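Local coordinates for protein AxyAgu115A (Amphibacillus xylanus NBRC 15112, PDB 6NPS) that probably hydrolyses alpha-linked glucuronic acid side groups from arabinoglucuronoxylan, as an alpha-glucuronidase of glycoside hydrolase family 115, at residues 744-749 with 772-777; 692-697 with 789-794; 776-781 with 962-967. The protein carries 3 engineered substitutions. All blocks are in the same frame, centred on the assembly; numbering follows the deposited sequence.

Interaction 1. Residues 744-749 with 772-777; sequences VFVDRD and VPVVNN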
loop_
_atom_site.group_PDB
_atom_site.type_symbol
_atom_site.label_atom_id
_atom_site.label_comp_id
_atom_site.label_asym_id
_atom_site.label_seq_id
_atom_site.Cartn_x
_atom_site.Cartn_y
_atom_site.Cartn_z
ATOM N N VAL A 744 15.965 -8.866 -27.518
ATOM C CA VAL A 744 17.396 -9.121 -27.437
ATOM C C VAL A 744 17.682 -10.458 -28.117
ATOM O O VAL A 744 16.958 -11.431 -27.893
ATOM C CB VAL A 744 17.876 -9.152 -25.976
ATOM C CG1 VAL A 744 19.378 -9.336 -25.930
ATOM C CG2 VAL A 744 17.508 -7.842 -25.266
ATOM N N PHE A 745 18.765 -10.517 -28.893
ATOM C CA PHE A 745 19.130 -11.700 -29.686
ATOM C C PHE A 745 20.562 -12.099 -29.374
ATOM O O PHE A 745 21.464 -11.251 -29.393
ATOM C CB PHE A 745 19.002 -11.457 -31.199
ATOM C CG PHE A 745 17.691 -10.863 -31.596
ATOM C CD1 PHE A 745 16.521 -11.595 -31.460
ATOM C CD2 PHE A 745 17.617 -9.557 -32.077
ATOM C CE1 PHE A 745 15.297 -11.051 -31.810
ATOM C CE2 PHE A 745 16.383 -9.009 -32.432
ATOM C CZ PHE A 745 15.227 -9.757 -32.286
ATOM N N VAL A 746 20.771 -13.392 -29.119
ATOM C CA VAL A 746 22.103 -13.951 -28.913
ATOM C C VAL A 746 22.407 -14.915 -30.055
ATOM O O VAL A 746 21.661 -15.874 -30.283
ATOM C CB VAL A 746 22.199 -14.660 -27.553
ATOM C CG1 VAL A 746 23.488 -15.463 -27.458
ATOM C CG2 VAL A 746 22.150 -13.623 -26.429
ATOM N N ASP A 747 23.505 -14.676 -30.759
ATOM C CA ASP A 747 23.948 -15.619 -31.780
ATOM C C ASP A 747 24.758 -16.706 -31.096
ATOM O O ASP A 747 25.919 -16.504 -30.751
ATOM C CB ASP A 747 24.768 -14.914 -32.846
ATOM C CG ASP A 747 25.127 -15.843 -34.003
ATOM O OD1 ASP A 747 24.604 -16.991 -34.046
ATOM O OD2 ASP A 747 25.917 -15.407 -34.868
ATOM N N ARG A 748 24.149 -17.874 -30.910
ATOM C CA ARG A 748 24.788 -18.993 -30.231
ATOM C C ARG A 748 25.761 -19.751 -31.120
ATOM O O ARG A 748 26.504 -20.599 -30.615
ATOM C CB ARG A 748 23.703 -19.936 -29.680
ATOM C CG ARG A 748 22.846 -19.238 -28.608
ATOM C CD ARG A 748 21.896 -20.231 -27.930
ATOM N NE ARG A 748 21.180 -19.667 -26.782
ATOM C CZ ARG A 748 21.608 -19.696 -25.525
ATOM N NH1 ARG A 748 22.791 -20.225 -25.230
ATOM N NH2 ARG A 748 20.857 -19.167 -24.557
ATOM N N ASP A 749 25.807 -19.441 -32.410
ATOM C CA ASP A 749 26.668 -20.164 -33.347
ATOM C C ASP A 749 28.136 -19.862 -33.053
ATOM O O ASP A 749 28.628 -18.768 -33.352
ATOM C CB ASP A 749 26.296 -19.784 -34.778
ATOM C CG ASP A 749 26.991 -20.677 -35.849
ATOM O OD1 ASP A 749 27.291 -21.867 -35.584
ATOM O OD2 ASP A 749 27.244 -20.166 -36.966
ATOM N N VAL A 772 24.106 -9.205 -19.823
ATOM C CA VAL A 772 23.484 -10.367 -20.450
ATOM C C VAL A 772 24.453 -11.540 -20.359
ATOM O O VAL A 772 25.273 -11.746 -21.261
ATOM C CB VAL A 772 23.078 -10.062 -21.901
ATOM C CG1 VAL A 772 22.307 -11.261 -22.544
ATOM C CG2 VAL A 772 22.226 -8.774 -21.955
ATOM N N PRO A 773 24.384 -12.346 -19.302
ATOM C CA PRO A 773 25.199 -13.563 -19.245
ATOM C C PRO A 773 24.516 -14.697 -20.001
ATOM O O PRO A 773 23.291 -14.803 -20.045
ATOM C CB PRO A 773 25.277 -13.850 -17.739
ATOM C CG PRO A 773 23.926 -13.362 -17.224
ATOM C CD PRO A 773 23.545 -12.161 -18.089
ATOM N N VAL A 774 25.322 -15.557 -20.603
ATOM C CA VAL A 774 24.818 -16.592 -21.495
ATOM C C VAL A 774 25.433 -17.928 -21.106
ATOM O O VAL A 774 26.637 -18.007 -20.866
ATOM C CB VAL A 774 25.141 -16.272 -22.980
ATOM C CG1 VAL A 774 24.653 -17.427 -23.876
ATOM C CG2 VAL A 774 24.472 -14.971 -23.403
ATOM N N VAL A 775 24.617 -18.976 -21.073
ATOM C CA VAL A 775 25.098 -20.352 -20.997
ATOM C C VAL A 775 24.816 -21.017 -22.346
ATOM O O VAL A 775 23.684 -20.983 -22.849
ATOM C CB VAL A 775 24.440 -21.114 -19.829
ATOM C CG1 VAL A 775 24.687 -22.617 -19.960
ATOM C CG2 VAL A 775 24.956 -20.577 -18.470
ATOM N N ASN A 776 25.850 -21.578 -22.966
ATOM C CA ASN A 776 25.697 -22.197 -24.271
ATOM C C ASN A 776 26.117 -23.661 -24.256
ATOM O O ASN A 776 26.197 -24.289 -25.317
ATOM C CB ASN A 776 26.511 -21.403 -25.310
ATOM C CG ASN A 776 25.985 -21.557 -26.717
ATOM O OD1 ASN A 776 24.781 -21.553 -26.960
ATOM N ND2 ASN A 776 26.901 -21.725 -27.658
ATOM N N ASN A 777 26.507 -24.162 -23.093
ATOM C CA ASN A 777 26.675 -25.572 -22.821
ATOM C C ASN A 777 25.307 -26.227 -22.857
ATOM O O ASN A 777 24.441 -25.862 -22.065
ATOM C CB ASN A 777 27.294 -25.702 -21.434
ATOM C CG ASN A 777 27.887 -27.042 -21.182
ATOM O OD1 ASN A 777 27.552 -28.013 -21.867
ATOM N ND2 ASN A 777 28.782 -27.123 -20.196
#
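Arg748 and Asn776 run past each other in opposite directions, their guanidinium and amide planes 24° apart: Arg748 NH1 reaches the amide oxygen of Asn776 and the backbone oxygen of Val775, while Asn776 ND2 reaches the backbone oxygen of Arg748. The NH1 of Arg748 thus makes two bonds here. Asn776 OD1 lies 3.0 Å from Arg748 NH1, almost exactly in the guanidinium plane and nearly straight at N-H...O 164°. The backbone oxygen of Val775 is closer, with Val775 O to Arg748 NH1 at 2.7 Å; it too sits at the edge of the guanidinium, although NH1 stands above that carbonyl's own plane. In return Asn776 ND2 donates to Arg748 O at 3.2 Å, on a lone pair in the carbonyl plane, and the same nitrogen has its stronger partner in Leu751 O. With CG of Arg748 anti to its carbonyl carbon (chi1 -64°) and the chain extended from CG to NE, the aliphatic part runs alongside the amide; Arg748 CD is 3.3 Å from Asn776 OD1. The guanidinium is held against rotation by bonds at both terminal nitrogens, since NH2 also reaches Phe692 O and Val697 O in the neighbouring loop. Val774 CG1 approaches obliquely, 3.6 Å from Arg748 NH1.

Beside these polar bonds the contact turns apolar. Val746 and Val774 meet tip to tip, CG2 of Val746 to CG2 of Val774 at 4.0 Å, and Phe692 and Leu751 also touch Val746. Strands 739-746 and 766-775 belong to different sheets and meet through this valine pair, with no strand pairing between them, while Arg748 joins the loops at their ends; this is consistent with two sheets packed face to face in a beta-sandwich.

Interaction 2. Residues 692-697 with 789-794; sequences FLEPDV and DTKGYI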
loop_
_atom_site.group_PDB
_atom_site.type_symbol
_atom_site.label_atom_id
_atom_site.label_comp_id
_atom_site.label_asym_id
_atom_site.label_seq_id
_atom_site.Cartn_x
_atom_site.Cartn_y
_atom_site.Cartn_z
ATOM N N PHE A 692 19.113 -15.917 -21.054
ATOM C CA PHE A 692 19.972 -16.792 -21.864
ATOM C C PHE A 692 20.845 -17.688 -21.009
ATOM O O PHE A 692 21.649 -18.442 -21.558
ATOM C CB PHE A 692 20.848 -15.962 -22.825
ATOM C CG PHE A 692 20.036 -15.099 -23.755
ATOM C CD1 PHE A 692 19.453 -15.638 -24.893
ATOM C CD2 PHE A 692 19.805 -13.754 -23.458
ATOM C CE1 PHE A 692 18.672 -14.837 -25.749
ATOM C CE2 PHE A 692 19.020 -12.964 -24.287
ATOM C CZ PHE A 692 18.456 -13.501 -25.431
ATOM N N LEU A 693 20.679 -17.647 -19.679
ATOM C CA LEU A 693 21.315 -18.630 -18.815
ATOM C C LEU A 693 20.742 -20.032 -19.012
ATOM O O LEU A 693 21.340 -21.001 -18.535
ATOM C CB LEU A 693 21.180 -18.179 -17.352
ATOM C CG LEU A 693 22.071 -16.990 -16.947
ATOM C CD1 LEU A 693 21.891 -16.626 -15.498
ATOM C CD2 LEU A 693 23.582 -17.245 -17.233
ATOM N N GLU A 694 19.615 -20.179 -19.736
ATOM C CA GLU A 694 19.225 -21.528 -20.171
ATOM C C GLU A 694 19.617 -21.747 -21.625
ATOM O O GLU A 694 19.228 -20.948 -22.486
ATOM C CB GLU A 694 17.721 -21.716 -19.988
ATOM C CG GLU A 694 17.351 -21.365 -18.550
ATOM C CD GLU A 694 15.888 -21.615 -18.129
ATOM O OE1 GLU A 694 14.939 -21.302 -18.888
ATOM O OE2 GLU A 694 15.700 -22.083 -16.989
ATOM N N PRO A 695 20.349 -22.826 -21.921
ATOM C CA PRO A 695 20.938 -23.003 -23.261
ATOM C C PRO A 695 19.939 -23.054 -24.403
ATOM O O PRO A 695 20.318 -22.752 -25.540
ATOM C CB PRO A 695 21.674 -24.348 -23.158
ATOM C CG PRO A 695 21.618 -24.755 -21.754
ATOM C CD PRO A 695 20.529 -24.012 -21.070
ATOM N N ASP A 696 18.695 -23.439 -24.172
ATOM C CA ASP A 696 17.752 -23.533 -25.269
ATOM C C ASP A 696 16.877 -22.298 -25.420
ATOM O O ASP A 696 15.921 -22.331 -26.200
ATOM C CB ASP A 696 16.866 -24.776 -25.108
ATOM C CG ASP A 696 16.053 -24.773 -23.822
ATOM O OD1 ASP A 696 16.274 -23.915 -22.935
ATOM O OD2 ASP A 696 15.189 -25.668 -23.696
ATOM N N VAL A 697 17.162 -21.208 -24.707
ATOM C CA VAL A 697 16.368 -19.997 -24.840
ATOM C C VAL A 697 17.023 -19.060 -25.858
ATOM O O VAL A 697 18.239 -18.811 -25.822
ATOM C CB VAL A 697 16.156 -19.328 -23.479
ATOM C CG1 VAL A 697 15.443 -17.997 -23.641
ATOM C CG2 VAL A 697 15.311 -20.273 -22.599
ATOM N N ASP A 789 21.122 -26.425 -12.729
ATOM C CA ASP A 789 21.054 -25.111 -12.090
ATOM C C ASP A 789 21.947 -24.117 -12.830
ATOM O O ASP A 789 23.166 -24.131 -12.672
ATOM C CB ASP A 789 21.472 -25.199 -10.622
ATOM C CG ASP A 789 21.438 -23.821 -9.901
ATOM O OD1 ASP A 789 21.246 -22.763 -10.558
ATOM O OD2 ASP A 789 21.586 -23.798 -8.652
ATOM N N THR A 790 21.352 -23.200 -13.581
ATOM C CA THR A 790 22.123 -22.085 -14.091
ATOM C C THR A 790 21.663 -20.729 -13.573
ATOM O O THR A 790 22.436 -19.775 -13.652
ATOM C CB THR A 790 22.086 -22.067 -15.622
ATOM O OG1 THR A 790 20.723 -21.953 -16.055
ATOM C CG2 THR A 790 22.688 -23.332 -16.174
ATOM N N LYS A 791 20.444 -20.610 -13.046
ATOM C CA LYS A 791 19.927 -19.324 -12.594
ATOM C C LYS A 791 20.044 -19.128 -11.087
ATOM O O LYS A 791 19.612 -18.088 -10.570
ATOM C CB LYS A 791 18.451 -19.167 -13.005
ATOM C CG LYS A 791 18.213 -19.061 -14.499
ATOM C CD LYS A 791 16.732 -18.882 -14.796
ATOM C CE LYS A 791 16.542 -18.275 -16.173
ATOM N NZ LYS A 791 15.116 -17.947 -16.435
ATOM N N GLY A 792 20.621 -20.075 -10.364
ATOM C CA GLY A 792 20.629 -19.987 -8.916
ATOM C C GLY A 792 19.509 -20.745 -8.232
ATOM O O GLY A 792 19.407 -20.696 -7.003
ATOM N N TYR A 793 18.663 -21.438 -8.983
ATOM C CA TYR A 793 17.608 -22.247 -8.377
ATOM C C TYR A 793 17.136 -23.205 -9.449
ATOM O O TYR A 793 17.421 -23.005 -10.627
ATOM C CB TYR A 793 16.447 -21.403 -7.836
ATOM C CG TYR A 793 15.707 -20.664 -8.916
ATOM C CD1 TYR A 793 16.162 -19.418 -9.371
ATOM C CD2 TYR A 793 14.586 -21.219 -9.527
ATOM C CE1 TYR A 793 15.485 -18.744 -10.380
ATOM C CE2 TYR A 793 13.913 -20.548 -10.540
ATOM C CZ TYR A 793 14.374 -19.324 -10.965
ATOM O OH TYR A 793 13.695 -18.660 -11.956
ATOM N N ILE A 794 16.417 -24.246 -9.034
ATOM C CA ILE A 794 15.842 -25.221 -9.953
ATOM C C ILE A 794 14.363 -25.338 -9.634
ATOM O O ILE A 794 13.983 -25.350 -8.460
ATOM C CB ILE A 794 16.515 -26.600 -9.815
ATOM C CG1 ILE A 794 18.003 -26.542 -10.194
ATOM C CG2 ILE A 794 15.756 -27.670 -10.655
ATOM C CD1 ILE A 794 18.715 -27.845 -9.852
HETATM O O HOH W 1 15.384 -18.380 -19.355
HETATM O O HOH W 2 17.622 -23.068 -15.564
HETATM O O HOH W 3 13.378 -20.352 -16.150
#
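Lys791 NZ is gripped by two waters, each of which leads on to a different oxygen of Glu694. Water 1 lies 3.0 Å from Lys791 NZ and 3.0 Å from Glu694 OE1; water 3 lies 3.0 Å from the same NZ and 3.0 Å from Glu694 OE2. Both accept from the ammonium and donate to the carboxylate, a consistent proton direction for a water-bridged pair of opposite charges. Directly, Lys791 NZ stays 4.2 Å from Glu694 OE1, beyond a salt bridge; the direct charged partner of OE1 is Arg968. The two side chains cross at about a right angle, and the lysine's CE comes up against the carboxylate carbon, 3.9 Å from Lys791 CE to Glu694 CD. Extension of Lys791 beyond CG (chi2 -179°) carries the ammonium that far from its loop.

Thr790 makes the direct bond: Thr790 OG1 donates to Leu693 O at 2.7 Å, from well above the carbonyl plane and not along a lone pair. Water 2 donates to Glu694 OE2 at 2.6 Å and weakly to Thr790 OG1, tying hydroxyl and carboxylate together. Leu693 CB packs against Lys791 CG, and Leu693 CD1 approaches the backbone oxygen of Thr790. Shortening Glu694 to an alanine takes away the carboxylate, which would probably leave Arg968 without this charged mate and the ammonium, deprived of its water-bridged partner, less fixed.

Glu694 to Val697 form a type I beta turn, while Asp789 OD1 takes Gly792 N on its syn lone pair in an Asx motif. The loop between strands 686-688 and 700-706 thus meets a loop of the GH115 C-terminal region through a threonine-to-carbonyl bond and a water-bridged Glu-Lys pair, consistent with a loop-to-loop interface between two beta domains.

Interaction 3. Residues 776-781 with 962-967; sequences NNDFTN and ETYYVG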
loop_
_atom_site.group_PDB
_atom_site.type_symbol
_atom_site.label_atom_id
_atom_site.label_comp_id
_atom_site.label_asym_id
_atom_site.label_seq_id
_atom_site.Cartn_x
_atom_site.Cartn_y
_atom_site.Cartn_z
ATOM N N ASN A 776 25.850 -21.578 -22.966
ATOM C CA ASN A 776 25.697 -22.197 -24.271
ATOM C C ASN A 776 26.117 -23.661 -24.256
ATOM O O ASN A 776 26.197 -24.289 -25.317
ATOM C CB ASN A 776 26.511 -21.403 -25.310
ATOM C CG ASN A 776 25.985 -21.557 -26.717
ATOM O OD1 ASN A 776 24.781 -21.553 -26.960
ATOM N ND2 ASN A 776 26.901 -21.725 -27.658
ATOM N N ASN A 777 26.507 -24.162 -23.093
ATOM C CA ASN A 777 26.675 -25.572 -22.821
ATOM C C ASN A 777 25.307 -26.227 -22.857
ATOM O O ASN A 777 24.441 -25.862 -22.065
ATOM C CB ASN A 777 27.294 -25.702 -21.434
ATOM C CG ASN A 777 27.887 -27.042 -21.182
ATOM O OD1 ASN A 777 27.552 -28.013 -21.867
ATOM N ND2 ASN A 777 28.782 -27.123 -20.196
ATOM N N ASP A 778 25.081 -27.183 -23.742
ATOM C CA ASP A 778 23.747 -27.773 -23.719
ATOM C C ASP A 778 23.653 -29.040 -22.866
ATOM O O ASP A 778 22.548 -29.572 -22.700
ATOM C CB ASP A 778 23.240 -28.040 -25.140
ATOM C CG ASP A 778 21.822 -27.501 -25.356
ATOM O OD1 ASP A 778 21.582 -26.826 -26.383
ATOM O OD2 ASP A 778 20.948 -27.744 -24.490
ATOM N N PHE A 779 24.769 -29.516 -22.302
ATOM C CA PHE A 779 24.759 -30.520 -21.233
ATOM C C PHE A 779 24.336 -31.906 -21.729
ATOM O O PHE A 779 23.787 -32.709 -20.969
ATOM C CB PHE A 779 23.873 -30.072 -20.062
ATOM C CG PHE A 779 24.272 -28.754 -19.476
ATOM C CD1 PHE A 779 25.414 -28.648 -18.694
ATOM C CD2 PHE A 779 23.516 -27.617 -19.713
ATOM C CE1 PHE A 779 25.788 -27.417 -18.154
ATOM C CE2 PHE A 779 23.875 -26.399 -19.172
ATOM C CZ PHE A 779 25.012 -26.291 -18.402
ATOM N N THR A 780 24.607 -32.189 -23.004
ATOM C CA THR A 780 24.448 -33.524 -23.575
ATOM C C THR A 780 25.131 -34.617 -22.742
ATOM O O THR A 780 24.734 -35.784 -22.838
ATOM C CB THR A 780 25.010 -33.544 -25.018
ATOM O OG1 THR A 780 26.441 -33.633 -24.992
ATOM C CG2 THR A 780 24.633 -32.287 -25.792
ATOM N N ASN A 781 26.146 -34.270 -21.931
ATOM C CA ASN A 781 26.903 -35.218 -21.109
ATOM C C ASN A 781 26.107 -35.793 -19.936
ATOM O O ASN A 781 26.588 -36.729 -19.288
ATOM C CB ASN A 781 28.182 -34.555 -20.570
ATOM C CG ASN A 781 27.917 -33.203 -19.897
ATOM O OD1 ASN A 781 27.483 -32.236 -20.538
ATOM N ND2 ASN A 781 28.187 -33.132 -18.601
ATOM N N GLU A 962 9.178 -23.516 -14.622
ATOM C CA GLU A 962 10.124 -24.628 -14.686
ATOM C C GLU A 962 11.444 -24.187 -15.327
ATOM O O GLU A 962 11.456 -23.461 -16.320
ATOM C CB GLU A 962 9.507 -25.775 -15.474
ATOM C CG GLU A 962 10.363 -27.060 -15.563
ATOM C CD GLU A 962 9.587 -28.247 -16.146
ATOM O OE1 GLU A 962 8.999 -28.094 -17.235
ATOM O OE2 GLU A 962 9.529 -29.325 -15.502
ATOM N N THR A 963 12.559 -24.650 -14.771
ATOM C CA THR A 963 13.867 -24.288 -15.304
ATOM C C THR A 963 14.353 -25.364 -16.269
ATOM O O THR A 963 13.675 -26.357 -16.530
ATOM C CB THR A 963 14.860 -24.063 -14.166
ATOM O OG1 THR A 963 14.841 -25.202 -13.284
ATOM C CG2 THR A 963 14.494 -22.786 -13.368
ATOM N N TYR A 964 15.552 -25.181 -16.796
ATOM C CA TYR A 964 16.004 -25.997 -17.911
ATOM C C TYR A 964 16.310 -27.438 -17.487
ATOM O O TYR A 964 16.923 -27.677 -16.438
ATOM C CB TYR A 964 17.257 -25.367 -18.526
ATOM C CG TYR A 964 17.914 -26.236 -19.576
ATOM C CD1 TYR A 964 17.453 -26.236 -20.890
ATOM C CD2 TYR A 964 19.019 -27.027 -19.276
ATOM C CE1 TYR A 964 18.061 -27.040 -21.879
ATOM C CE2 TYR A 964 19.613 -27.826 -20.244
ATOM C CZ TYR A 964 19.136 -27.811 -21.544
ATOM O OH TYR A 964 19.741 -28.599 -22.513
ATOM N N TYR A 965 15.929 -28.404 -18.340
ATOM C CA TYR A 965 16.387 -29.787 -18.197
ATOM C C TYR A 965 16.799 -30.315 -19.556
ATOM O O TYR A 965 16.239 -29.919 -20.576
ATOM C CB TYR A 965 15.294 -30.754 -17.577
ATOM C CG TYR A 965 13.985 -30.822 -18.346
ATOM C CD1 TYR A 965 13.741 -31.838 -19.264
ATOM C CD2 TYR A 965 12.977 -29.874 -18.133
ATOM C CE1 TYR A 965 12.543 -31.902 -19.990
ATOM C CE2 TYR A 965 11.758 -29.926 -18.837
ATOM C CZ TYR A 965 11.551 -30.956 -19.773
ATOM O OH TYR A 965 10.362 -31.026 -20.497
ATOM N N VAL A 966 17.747 -31.254 -19.547
ATOM C CA VAL A 966 18.299 -31.816 -20.775
ATOM C C VAL A 966 17.213 -32.574 -21.519
ATOM O O VAL A 966 16.462 -33.355 -20.925
ATOM C CB VAL A 966 19.496 -32.711 -20.431
ATOM C CG1 VAL A 966 20.060 -33.446 -21.702
ATOM C CG2 VAL A 966 20.564 -31.859 -19.764
ATOM N N GLY A 967 17.109 -32.333 -22.826
ATOM C CA GLY A 967 16.039 -32.899 -23.614
ATOM C C GLY A 967 14.779 -32.069 -23.640
ATOM O O GLY A 967 13.817 -32.459 -24.304
#
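The linker between strands 766-775 and 786-788 meets the C-terminal tail here, Phe779 of the linker lying against Tyr964 and Val966 of the tail.

Val966 makes much of the apolar contact. Its CG2, the branch anti to the carbonyl carbon, is placed on Phe779: Val966 CG2 sits 3.8 Å from Phe779 CB and 3.5 Å from Phe779 O, so one methyl touches both side chain and backbone of the same residue. The Phe779 and Tyr964 side chains cross obliquely, and the evidence for contact is one pair of ring carbons, Phe779 CD2 to Tyr964 CE2 at 3.9 Å.

The tail lies beside strand 786-788, where Tyr964 shares a backbone hydrogen bond with Val788, and Val966 pairs in the same way with Met785 and Thr786. It is therefore attached to the very strand into which the linker runs, and Phe779 also touches Val788, so that linker, strand and tail come together at this point.

An Asx turn sets the phenylalanine in place: Asn777 OD1 accepts from Phe779 N at 3.2 Å, the donor standing above the amide's carbonyl plane. The same amide folds over the ring, with Asn777 CG 3.7 Å above the Phe779 plane and displaced toward its rim.

Tyr964 crosses Asp778 at about a right angle, its CG anti to the backbone N (chi1 172°) and its hydroxyl reaching the backbone oxygen. Tyr964 OH is 3.0 Å from Asp778 O, but the single proton has another acceptor within reach, and its target is not assigned. The carboxylate of Asp778 is poorly ordered, so its apparent close approach to the hydroxyl is doubtful. Asp778 also touches Pro695, and Tyr964 touches Asp696.

Overall arrangement
The three contacts lie on one side of the chain's centre and follow its passage from the probable beta-sandwich to the C-terminal part. Interaction 1 is the buried one, combining valine packing between sheets with a charged group satisfied by amide and backbone oxygens. Interactions 2 and 3, partly buried and with centres about 8 Å apart, bring a sandwich loop and the linker, respectively, against the C-terminal part: interaction 2 combines a direct hydroxyl bond with water bridges, interaction 3 rests mainly on apolar contact. Loop 692-697 connects all three, since Phe692 O meets Val775 N, Pro695 packs on Asn777, and Glu694 and Asp696 pack on Tyr964. Interactions 1 and 3 share Asn776 and Asn777.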